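Local structure of putative curved DNA-binding protein (Chaetomium thermophilum var. thermophilum DSM 1495, 4IPA) at residues A[37-42]-A[62-67]; A[46-51]-A[137-142]; A[55-60]-A[85-90]; A[115-120]-A[130-135]. The protein is an Arx1-type protein of the peptidase M24 family, associated with ribosome biogenesis and possibly able to bind DNA. One frame throughout, in Å; residues are numbered along the deposited sequence.

How the contacts relate
Contacts 1, 3 and 4 lie in the sheet of strands 79-88, 115-124 and 127-136 and in helices 23-46 and 53-69 packed on it; contact 2 joins the loops after helix 23-46 and strand 127-136. Contact 4 pairs two strands of the sheet. Contact 3 lays helix 53-69 on strand 79-88, and the centres of contacts 3 and 4 are about 9 Å apart. K117 NZ reaches P89 O at 2.8 Å. Contact 1 joins the two helices, about 13 Å from contact 4 between centres; there L40 CD1 meets I118 CG2 at 3.6 Å. Contact 2 closes the chain loop around contacts 3 and 4. Its C47 CB touches I135 CD1 at 3.8 Å.

Contact 1 (A[37-42]-A[62-67]); sequences EKVLAE and KLMEEE
At chi1 176° V39 swings CG1 to the side opposite its own N, which leaves CG2 beside that N and directed at M64 and E67. The contact joins helices 23-46 and 53-69, two neighbouring helices that pack on the three-stranded sheet of this M24, pita-bread type fold. Their short segments run nearly antiparallel, at 147°, with axes 9.8 Å apart. V39 is the main bump. Its CG2 lies 3.9 Å from M64 CA and 4.2 Å from M64 SD. Its CG1 comes to 4.4 Å from L63 CB. M64 and V39 both continue onto L120 of strand 115-124, so this side of the helix pair is buried. The other side is more open. There E42 CB touches L63 CD1. No hydrogen bond crosses between the segments. E67 bends at chi2 (-56°), which folds its carboxylate back beside K38. The two side chains cross at about a right angle. Their charged ends do not meet: K38 NZ is 5.0 Å from E67 OE1. E67 OE2 instead makes a salt bridge to K70. What K38 offers E67 is its aliphatic chain, with CD 3.8 Å from E67 OE2.

Contact 2 (A[46-51]-A[137-142]); sequences LCVPGA and AKNAND
P49 and V48 face K138 and N139 where two irregular loops pass each other, with V48 CA and K138 CA 5.2 Å apart and no hydrogen bond between the segments. V48 to A51 form a type II beta turn, closed by A51 N on V48 O. N139 to D142 form a type I turn. The P49 ring does most of the touching. Its CD lies 3.5 Å from K138 C, and its CG lies 3.9 Å from K138 CA. These two carbons thus rest on the K138 backbone, while K138 CB points away and NZ bonds to V136 O. With an alanine here, CG and CD would be gone, and the K138 backbone would probably lose this cover and the first corner of the turn its rigidity. N139 reaches back from the other loop: its ND2 is 3.8 Å from V48 CB. V48 CG1 adds a contact with K138 O at 3.9 Å. On the far side, N139 N bonds to D142 OD2 at 2.6 Å, meeting the oxygen from above the carboxylate plane. This bond braces the type I turn. Both loops also bond to the 110-114 region, through G50 and A51 to I110 and through A137 to G113 and E114. Proline followed by glycine at the two corners is classic for a type II turn, here in the connection between helices 23-46 and 53-69.

Contact 3 (A[55-60]-A[85-90]); sequences DICEQG and TTVSPA
I56, C57 and G60 of helix 53-69 pack against T85 and V87 at the end of strand 79-88. This is a helix laid on an outer strand of the three-stranded sheet, and the two follow each other directly in the chain. Helix and strand segments run nearly antiparallel, at 156°, with axes 7.2 Å apart. The apolar contacts come first. I56 CG2 meets V87 CG2 at 3.8 Å, with the two side chains crossing at about a right angle. C57 SG touches the same V87 methyl at 4.2 Å. A second group is side chain against backbone. T85 directs CG2 at C57 CA, 3.7 Å away, while its CB lies 3.6 Å from C57 O. The polar part is T85 OG1. With chi1 at -61° it stands beside the backbone N and hydrogen-bonds to D61 OD1. A valine in place of T85 would lack this hydroxyl, so D61 would probably be left without this mate and its carboxylate freer to turn. G60 belongs to the tightest spot. A CB on G60 would point at T85 and fall 2.5 Å from T85 OG1, too close; OG1 already lies 3.2 Å from G60 C.

Contact 4 (A[115-120]-A[130-135]); sequences PIKIQL and IVCDTI
I118 and I135 meet across the antiparallel hairpin of strands 115-124 and 127-136. Six backbone hydrogen bonds hold the pair, two each at I116-I135, I118-D133 and L120-V131. V131 N to L120 O is the straightest, 178° at the hydrogen. On the face of I116, I118 and L120, the bumps are offset. I118 CD1 fits against CG1 and CD1 of I135, 3.6 Å from each. I135 sets CG1 between its backbone N and carbonyl carbon (chi1 62°), which puts that branch next to I118. L120 CD1 and V131 CG2 lie side by side at 4.1 Å. Helix 23-46 covers this face, L40 and V43 on I118, V39 on L120. On the other face, K117 runs alongside T134, its CG 3.3 Å from T134 OG1, which hydrogen-bonds to R344 O. At one end P115 CB touches T134 CG2 at 3.8 Å. Q119 slants across I130, its CG 3.9 Å from I130 CG2. K117 bends at chi2 and chi3, and NZ returns to P115 O at 2.9 Å. P89 O, A90 O and V342 O also hydrogen-bond NZ. These carbonyl oxygens would probably stabilise a positive charge on the buried amine; through V342 O it also reaches strand 342-352.

Contact 1 (A[37-42]-A[62-67])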
loop_
_atom_site.group_PDB
_atom_site.type_symbol
_atom_site.label_atom_id
_atom_site.label_comp_id
_atom_site.label_asym_id
_atom_site.label_seq_id
_atom_site.Cartn_x
_atom_site.Cartn_y
_atom_site.Cartn_z
ATOM N N GLU A 37 1.228 11.192 5.283
ATOM C CA GLU A 37 1.124 12.017 4.088
ATOM C C GLU A 37 2.220 13.077 4.037
ATOM O O GLU A 37 2.731 13.389 2.965
ATOM C CB GLU A 37 -0.268 12.652 3.956
ATOM C CG GLU A 37 -1.382 11.627 3.707
ATOM C CD GLU A 37 -2.762 12.272 3.589
ATOM O OE1 GLU A 37 -2.881 13.490 3.867
ATOM O OE2 GLU A 37 -3.731 11.570 3.213
ATOM N N LYS A 38 2.584 13.614 5.196
ATOM C CA LYS A 38 3.660 14.604 5.264
ATOM C C LYS A 38 5.025 13.974 4.959
ATOM O O LYS A 38 5.827 14.558 4.234
ATOM C CB LYS A 38 3.675 15.317 6.618
ATOM C CG LYS A 38 4.971 16.082 6.910
ATOM C CD LYS A 38 4.781 17.108 8.025
ATOM C CE LYS A 38 3.730 18.162 7.625
ATOM N NZ LYS A 38 3.470 19.213 8.670
ATOM N N VAL A 39 5.283 12.778 5.493
ATOM C CA VAL A 39 6.539 12.085 5.177
ATOM C C VAL A 39 6.568 11.658 3.709
ATOM O O VAL A 39 7.616 11.685 3.060
ATOM C CB VAL A 39 6.798 10.859 6.079
ATOM C CG1 VAL A 39 8.067 10.138 5.631
ATOM C CG2 VAL A 39 6.908 11.286 7.561
ATOM N N LEU A 40 5.405 11.283 3.187
ATOM C CA LEU A 40 5.314 10.865 1.793
ATOM C C LEU A 40 5.674 12.020 0.873
ATOM O O LEU A 40 6.296 11.823 -0.164
ATOM C CB LEU A 40 3.907 10.387 1.456
ATOM C CG LEU A 40 3.647 10.203 -0.044
ATOM C CD1 LEU A 40 4.450 8.998 -0.550
ATOM C CD2 LEU A 40 2.143 10.044 -0.318
ATOM N N ALA A 41 5.261 13.225 1.249
ATOM C CA ALA A 41 5.505 14.381 0.403
ATOM C C ALA A 41 6.984 14.741 0.432
ATOM O O ALA A 41 7.575 15.020 -0.612
ATOM C CB ALA A 41 4.655 15.562 0.835
ATOM N N GLU A 42 7.576 14.704 1.626
ATOM C CA GLU A 42 9.001 14.980 1.784
ATOM C C GLU A 42 9.850 13.935 1.093
ATOM O O GLU A 42 10.868 14.256 0.509
ATOM C CB GLU A 42 9.404 15.075 3.261
ATOM C CG GLU A 42 8.812 16.262 4.007
ATOM C CD GLU A 42 9.225 17.616 3.416
ATOM O OE1 GLU A 42 10.092 17.654 2.509
ATOM O OE2 GLU A 42 8.681 18.651 3.866
ATOM N N LYS A 62 13.935 8.535 9.174
ATOM C CA LYS A 62 14.340 9.558 10.087
ATOM C C LYS A 62 13.260 10.617 10.253
ATOM O O LYS A 62 12.914 10.947 11.330
ATOM C CB LYS A 62 15.677 10.151 9.680
ATOM C CG LYS A 62 15.969 11.507 10.244
ATOM C CD LYS A 62 17.182 12.123 9.612
ATOM C CE LYS A 62 18.059 12.755 10.648
ATOM N NZ LYS A 62 18.542 14.038 10.129
ATOM N N LEU A 63 12.744 11.121 9.172
ATOM C CA LEU A 63 11.621 12.003 9.206
ATOM C C LEU A 63 10.423 11.481 9.954
ATOM O O LEU A 63 9.793 12.217 10.635
ATOM C CB LEU A 63 11.201 12.311 7.824
ATOM C CG LEU A 63 11.968 13.501 7.431
ATOM C CD1 LEU A 63 12.049 13.570 5.936
ATOM C CD2 LEU A 63 11.140 14.613 8.013
ATOM N N MET A 64 10.122 10.212 9.786
ATOM C CA MET A 64 9.016 9.588 10.419
ATOM C C MET A 64 9.182 9.595 11.909
ATOM O O MET A 64 8.277 9.874 12.638
ATOM C CB MET A 64 8.889 8.159 9.953
ATOM C CG MET A 64 7.764 7.375 10.559
ATOM S SD MET A 64 6.175 7.839 9.892
ATOM C CE MET A 64 6.182 6.958 8.396
ATOM N N GLU A 65 10.367 9.276 12.344
ATOM C CA GLU A 65 10.607 9.300 13.780
ATOM C C GLU A 65 10.497 10.712 14.364
ATOM O O GLU A 65 9.878 10.897 15.409
ATOM C CB GLU A 65 11.933 8.638 14.129
ATOM C CG GLU A 65 11.954 7.154 13.825
ATOM C CD GLU A 65 13.206 6.467 14.356
ATOM O OE1 GLU A 65 14.066 7.153 14.952
ATOM O OE2 GLU A 65 13.326 5.237 14.186
ATOM N N GLU A 66 11.067 11.705 13.686
ATOM C CA GLU A 66 10.916 13.094 14.125
ATOM C C GLU A 66 9.435 13.466 14.240
ATOM O O GLU A 66 8.993 13.986 15.271
ATOM C CB GLU A 66 11.613 14.066 13.166
ATOM C CG GLU A 66 13.127 13.897 13.057
ATOM C CD GLU A 66 13.721 14.635 11.848
ATOM O OE1 GLU A 66 13.003 15.445 11.216
ATOM O OE2 GLU A 66 14.909 14.404 11.525
ATOM N N GLU A 67 8.674 13.204 13.180
ATOM C CA GLU A 67 7.246 13.525 13.175
ATOM C C GLU A 67 6.559 12.824 14.327
ATOM O O GLU A 67 5.735 13.419 15.020
ATOM C CB GLU A 67 6.584 13.138 11.852
ATOM C CG GLU A 67 6.984 14.001 10.676
ATOM C CD GLU A 67 6.730 15.481 10.937
ATOM O OE1 GLU A 67 5.719 15.820 11.590
ATOM O OE2 GLU A 67 7.550 16.308 10.500
#

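Contact 2 (A[46-51]-A[137-142])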
loop_
_atom_site.group_PDB
_atom_site.type_symbol
_atom_site.label_atom_id
_atom_site.label_comp_id
_atom_site.label_asym_id
_atom_site.label_seq_id
_atom_site.Cartn_x
_atom_site.Cartn_y
_atom_site.Cartn_z
ATOM N N LEU A 46 12.569 13.940 -2.617
ATOM C CA LEU A 46 13.923 13.395 -2.689
ATOM C C LEU A 46 14.113 12.457 -3.878
ATOM O O LEU A 46 15.250 12.150 -4.236
ATOM C CB LEU A 46 14.310 12.674 -1.387
ATOM C CG LEU A 46 14.206 13.489 -0.087
ATOM C CD1 LEU A 46 14.530 12.629 1.144
ATOM C CD2 LEU A 46 15.107 14.717 -0.132
ATOM N N CYS A 47 13.017 12.002 -4.491
ATOM C CA CYS A 47 13.124 10.992 -5.548
ATOM C C CYS A 47 13.453 11.578 -6.919
ATOM O O CYS A 47 12.675 11.451 -7.865
ATOM C CB CYS A 47 11.864 10.122 -5.621
ATOM S SG CYS A 47 11.583 9.140 -4.133
ATOM N N VAL A 48 14.617 12.208 -7.014
ATOM C CA VAL A 48 15.093 12.767 -8.268
ATOM C C VAL A 48 16.104 11.813 -8.923
ATOM O O VAL A 48 16.729 10.995 -8.243
ATOM C CB VAL A 48 15.724 14.160 -8.048
ATOM C CG1 VAL A 48 14.755 15.080 -7.297
ATOM C CG2 VAL A 48 17.024 14.041 -7.279
ATOM N N PRO A 49 16.259 11.904 -10.248
ATOM C CA PRO A 49 17.237 11.051 -10.930
ATOM C C PRO A 49 18.615 11.188 -10.292
ATOM O O PRO A 49 19.035 12.313 -10.000
ATOM C CB PRO A 49 17.246 11.614 -12.348
ATOM C CG PRO A 49 15.851 12.146 -12.522
ATOM C CD PRO A 49 15.536 12.772 -11.193
ATOM N N GLY A 50 19.288 10.064 -10.051
ATOM C CA GLY A 50 20.621 10.081 -9.467
ATOM C C GLY A 50 20.647 9.844 -7.963
ATOM O O GLY A 50 21.690 9.469 -7.404
ATOM N N ALA A 51 19.514 10.061 -7.295
ATOM C CA ALA A 51 19.455 9.832 -5.848
ATOM C C ALA A 51 19.585 8.346 -5.553
ATOM O O ALA A 51 19.042 7.517 -6.271
ATOM C CB ALA A 51 18.160 10.385 -5.236
ATOM N N ALA A 137 9.943 9.735 -11.801
ATOM C CA ALA A 137 11.208 10.297 -11.370
ATOM C C ALA A 137 11.628 11.426 -12.314
ATOM O O ALA A 137 11.666 11.250 -13.528
ATOM C CB ALA A 137 12.264 9.220 -11.308
ATOM N N LYS A 138 11.936 12.587 -11.754
ATOM C CA LYS A 138 12.295 13.726 -12.585
ATOM C C LYS A 138 12.787 14.886 -11.733
ATOM O O LYS A 138 12.567 14.914 -10.526
ATOM C CB LYS A 138 11.079 14.173 -13.403
ATOM C CG LYS A 138 10.041 14.904 -12.570
ATOM C CD LYS A 138 8.776 15.179 -13.369
ATOM C CE LYS A 138 7.614 15.513 -12.445
ATOM N NZ LYS A 138 7.190 14.330 -11.618
ATOM N N ASN A 139 13.451 15.841 -12.373
ATOM C CA ASN A 139 13.895 17.059 -11.700
ATOM C C ASN A 139 12.807 18.117 -11.655
ATOM O O ASN A 139 11.870 18.096 -12.454
ATOM C CB ASN A 139 15.153 17.617 -12.362
ATOM C CG ASN A 139 16.359 16.734 -12.133
ATOM O OD1 ASN A 139 16.944 16.197 -13.080
ATOM N ND2 ASN A 139 16.729 16.558 -10.863
ATOM N N ALA A 140 12.945 19.042 -10.713
ATOM C CA ALA A 140 11.944 20.068 -10.477
ATOM C C ALA A 140 11.510 20.807 -11.723
ATOM O O ALA A 140 10.336 21.152 -11.863
ATOM N N ASN A 141 12.449 21.044 -12.633
ATOM C CA ASN A 141 12.146 21.786 -13.852
ATOM C C ASN A 141 12.003 20.904 -15.096
ATOM O O ASN A 141 12.183 21.371 -16.225
ATOM C CB ASN A 141 13.187 22.888 -14.084
ATOM C CG ASN A 141 13.349 23.803 -12.877
ATOM O OD1 ASN A 141 12.420 24.520 -12.496
ATOM N ND2 ASN A 141 14.539 23.787 -12.274
ATOM N N ASP A 142 11.687 19.628 -14.891
ATOM C CA ASP A 142 11.308 18.763 -16.005
ATOM C C ASP A 142 9.815 18.943 -16.266
ATOM O O ASP A 142 9.068 19.341 -15.365
ATOM C CB ASP A 142 11.613 17.293 -15.705
ATOM C CG ASP A 142 13.090 17.029 -15.518
ATOM O OD1 ASP A 142 13.904 17.875 -15.937
ATOM O OD2 ASP A 142 13.438 15.969 -14.956
#

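Contact 3 (A[55-60]-A[85-90])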
loop_
_atom_site.group_PDB
_atom_site.type_symbol
_atom_site.label_atom_id
_atom_site.label_comp_id
_atom_site.label_asym_id
_atom_site.label_seq_id
_atom_site.Cartn_x
_atom_site.Cartn_y
_atom_site.Cartn_z
ATOM N N ASP A 55 19.584 6.113 0.644
ATOM C CA ASP A 55 19.589 7.408 1.300
ATOM C C ASP A 55 18.170 7.920 1.526
ATOM O O ASP A 55 17.856 8.453 2.596
ATOM C CB ASP A 55 20.394 8.425 0.487
ATOM C CG ASP A 55 21.886 8.156 0.536
ATOM O OD1 ASP A 55 22.328 7.393 1.424
ATOM O OD2 ASP A 55 22.615 8.716 -0.310
ATOM N N ILE A 56 17.323 7.760 0.513
ATOM C CA ILE A 56 15.927 8.175 0.598
ATOM C C ILE A 56 15.164 7.418 1.692
ATOM O O ILE A 56 14.483 8.033 2.509
ATOM C CB ILE A 56 15.217 8.006 -0.754
ATOM C CG1 ILE A 56 16.046 8.658 -1.868
ATOM C CG2 ILE A 56 13.826 8.623 -0.699
ATOM C CD1 ILE A 56 15.527 8.398 -3.275
ATOM N N CYS A 57 15.290 6.091 1.711
ATOM C CA CYS A 57 14.651 5.272 2.740
ATOM C C CYS A 57 15.126 5.665 4.132
ATOM O O CYS A 57 14.317 5.789 5.059
ATOM C CB CYS A 57 14.922 3.782 2.516
ATOM S SG CYS A 57 14.253 3.101 0.998
ATOM N N GLU A 58 16.436 5.847 4.293
ATOM C CA GLU A 58 16.956 6.245 5.597
ATOM C C GLU A 58 16.406 7.609 6.010
ATOM O O GLU A 58 15.990 7.806 7.154
ATOM C CB GLU A 58 18.490 6.254 5.619
ATOM C CG GLU A 58 19.123 4.860 5.635
ATOM C CD GLU A 58 20.661 4.887 5.659
ATOM O OE1 GLU A 58 21.259 5.955 5.421
ATOM O OE2 GLU A 58 21.271 3.830 5.913
ATOM N N GLN A 59 16.397 8.549 5.073
ATOM C CA GLN A 59 15.896 9.892 5.371
ATOM C C GLN A 59 14.400 9.885 5.681
ATOM O O GLN A 59 13.935 10.606 6.573
ATOM C CB GLN A 59 16.200 10.863 4.229
ATOM C CG GLN A 59 15.774 12.308 4.512
ATOM C CD GLN A 59 16.391 12.878 5.793
ATOM O OE1 GLN A 59 17.470 12.469 6.217
ATOM N NE2 GLN A 59 15.696 13.817 6.411
ATOM N N GLY A 60 13.652 9.070 4.946
ATOM C CA GLY A 60 12.222 8.953 5.176
ATOM C C GLY A 60 11.975 8.423 6.575
ATOM O O GLY A 60 11.117 8.947 7.298
ATOM N N THR A 85 9.825 3.239 5.221
ATOM C CA THR A 85 9.931 3.995 3.987
ATOM C C THR A 85 10.493 3.086 2.903
ATOM O O THR A 85 11.553 2.492 3.068
ATOM C CB THR A 85 10.898 5.176 4.131
ATOM O OG1 THR A 85 10.426 6.079 5.137
ATOM C CG2 THR A 85 11.021 5.913 2.809
ATOM N N THR A 86 9.782 2.944 1.798
ATOM C CA THR A 86 10.304 2.110 0.727
ATOM C C THR A 86 10.210 2.869 -0.581
ATOM O O THR A 86 9.314 3.686 -0.775
ATOM C CB THR A 86 9.548 0.781 0.600
ATOM O OG1 THR A 86 8.163 1.056 0.361
ATOM C CG2 THR A 86 9.718 -0.067 1.863
ATOM N N VAL A 87 11.135 2.586 -1.484
ATOM C CA VAL A 87 11.229 3.319 -2.732
ATOM C C VAL A 87 11.547 2.310 -3.815
ATOM O O VAL A 87 12.656 1.802 -3.883
ATOM C CB VAL A 87 12.310 4.408 -2.631
ATOM C CG1 VAL A 87 12.560 5.078 -3.979
ATOM C CG2 VAL A 87 11.905 5.441 -1.569
ATOM N N SER A 88 10.551 2.000 -4.643
ATOM C CA SER A 88 10.641 0.858 -5.542
ATOM C C SER A 88 10.700 1.267 -7.009
ATOM O O SER A 88 9.799 1.946 -7.508
ATOM C CB SER A 88 9.466 -0.095 -5.310
ATOM O OG SER A 88 9.353 -0.398 -3.934
ATOM N N PRO A 89 11.777 0.855 -7.704
ATOM C CA PRO A 89 11.920 1.145 -9.139
ATOM C C PRO A 89 10.827 0.500 -10.007
ATOM O O PRO A 89 9.923 -0.178 -9.500
ATOM C CB PRO A 89 13.296 0.571 -9.494
ATOM C CG PRO A 89 14.054 0.526 -8.182
ATOM C CD PRO A 89 12.976 0.215 -7.138
ATOM N N ALA A 90 10.969 0.700 -11.318
ATOM C CA ALA A 90 9.940 0.456 -12.320
ATOM C C ALA A 90 9.229 -0.888 -12.254
ATOM O O ALA A 90 7.990 -0.932 -12.203
ATOM C CB ALA A 90 10.510 0.689 -13.725
#

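Contact 4 (A[115-120]-A[130-135])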
loop_
_atom_site.group_PDB
_atom_site.type_symbol
_atom_site.label_atom_id
_atom_site.label_comp_id
_atom_site.label_asym_id
_atom_site.label_seq_id
_atom_site.Cartn_x
_atom_site.Cartn_y
_atom_site.Cartn_z
ATOM N N PRO A 115 8.609 4.972 -13.151
ATOM C CA PRO A 115 7.544 5.024 -12.141
ATOM C C PRO A 115 8.032 4.432 -10.816
ATOM O O PRO A 115 8.309 3.246 -10.727
ATOM C CB PRO A 115 6.421 4.188 -12.770
ATOM C CG PRO A 115 7.127 3.245 -13.681
ATOM C CD PRO A 115 8.370 3.937 -14.171
ATOM N N ILE A 116 8.141 5.285 -9.807
ATOM C CA ILE A 116 8.684 4.932 -8.503
ATOM C C ILE A 116 7.543 4.819 -7.505
ATOM O O ILE A 116 6.743 5.755 -7.369
ATOM C CB ILE A 116 9.667 6.037 -7.984
ATOM C CG1 ILE A 116 10.788 6.302 -9.002
ATOM C CG2 ILE A 116 10.235 5.667 -6.626
ATOM C CD1 ILE A 116 11.526 5.049 -9.420
ATOM N N LYS A 117 7.466 3.684 -6.813
ATOM C CA LYS A 117 6.445 3.467 -5.792
ATOM C C LYS A 117 7.007 3.850 -4.447
ATOM O O LYS A 117 8.027 3.328 -4.022
ATOM C CB LYS A 117 5.974 2.008 -5.746
ATOM C CG LYS A 117 4.995 1.649 -6.818
ATOM C CD LYS A 117 5.647 1.740 -8.189
ATOM C CE LYS A 117 6.713 0.658 -8.364
ATOM N NZ LYS A 117 7.277 0.684 -9.755
ATOM N N ILE A 118 6.336 4.778 -3.788
ATOM C CA ILE A 118 6.738 5.192 -2.465
ATOM C C ILE A 118 5.638 4.784 -1.496
ATOM O O ILE A 118 4.507 5.272 -1.561
ATOM C CB ILE A 118 7.002 6.691 -2.421
ATOM C CG1 ILE A 118 8.038 7.051 -3.494
ATOM C CG2 ILE A 118 7.497 7.103 -1.033
ATOM C CD1 ILE A 118 7.674 8.249 -4.323
ATOM N N GLN A 119 5.966 3.835 -0.637
ATOM C CA GLN A 119 5.016 3.295 0.316
ATOM C C GLN A 119 5.634 3.367 1.698
ATOM O O GLN A 119 6.768 2.921 1.920
ATOM C CB GLN A 119 4.648 1.856 -0.047
ATOM C CG GLN A 119 3.769 1.127 0.967
ATOM C CD GLN A 119 3.160 -0.143 0.360
ATOM O OE1 GLN A 119 2.846 -1.113 1.061
ATOM N NE2 GLN A 119 2.997 -0.133 -0.962
ATOM N N LEU A 120 4.884 3.946 2.623
ATOM C CA LEU A 120 5.363 4.112 3.979
ATOM C C LEU A 120 4.154 4.336 4.855
ATOM O O LEU A 120 3.042 4.443 4.352
ATOM C CB LEU A 120 6.312 5.308 4.054
ATOM C CG LEU A 120 5.781 6.656 3.571
ATOM C CD1 LEU A 120 5.074 7.394 4.698
ATOM C CD2 LEU A 120 6.939 7.507 3.014
ATOM N N ILE A 130 -1.259 3.116 6.097
ATOM C CA ILE A 130 -0.224 2.891 5.100
ATOM C C ILE A 130 -0.633 3.623 3.817
ATOM O O ILE A 130 -1.809 3.600 3.437
ATOM C CB ILE A 130 -0.010 1.376 4.841
ATOM C CG1 ILE A 130 0.325 0.661 6.154
ATOM C CG2 ILE A 130 1.108 1.145 3.817
ATOM C CD1 ILE A 130 0.530 -0.845 6.016
ATOM N N VAL A 131 0.320 4.307 3.183
ATOM C CA VAL A 131 0.054 5.030 1.941
ATOM C C VAL A 131 1.061 4.623 0.879
ATOM O O VAL A 131 2.203 4.306 1.197
ATOM C CB VAL A 131 0.151 6.584 2.115
ATOM C CG1 VAL A 131 -0.864 7.093 3.105
ATOM C CG2 VAL A 131 1.549 7.002 2.549
ATOM N N CYS A 132 0.634 4.637 -0.379
ATOM C CA CYS A 132 1.538 4.412 -1.496
ATOM C C CYS A 132 1.117 5.296 -2.662
ATOM O O CYS A 132 -0.034 5.235 -3.104
ATOM C CB CYS A 132 1.548 2.947 -1.948
ATOM S SG CYS A 132 2.643 2.602 -3.403
ATOM N N ASP A 133 2.057 6.112 -3.138
ATOM C CA ASP A 133 1.887 6.899 -4.353
ATOM C C ASP A 133 2.889 6.351 -5.375
ATOM O O ASP A 133 3.934 5.799 -5.009
ATOM C CB ASP A 133 2.175 8.393 -4.065
ATOM C CG ASP A 133 1.667 9.343 -5.181
ATOM O OD1 ASP A 133 0.912 8.895 -6.077
ATOM O OD2 ASP A 133 2.016 10.555 -5.142
ATOM N N THR A 134 2.563 6.486 -6.653
ATOM C CA THR A 134 3.549 6.271 -7.694
ATOM C C THR A 134 3.823 7.606 -8.395
ATOM O O THR A 134 2.901 8.289 -8.838
ATOM C CB THR A 134 3.094 5.217 -8.705
ATOM O OG1 THR A 134 2.913 3.967 -8.035
ATOM C CG2 THR A 134 4.142 5.044 -9.818
ATOM N N ILE A 135 5.092 7.981 -8.472
ATOM C CA ILE A 135 5.472 9.213 -9.140
ATOM C C ILE A 135 6.445 8.911 -10.273
ATOM O O ILE A 135 7.032 7.818 -10.333
ATOM C CB ILE A 135 6.152 10.187 -8.175
ATOM C CG1 ILE A 135 7.437 9.563 -7.637
ATOM C CG2 ILE A 135 5.193 10.593 -7.036
ATOM C CD1 ILE A 135 8.333 10.547 -7.002
#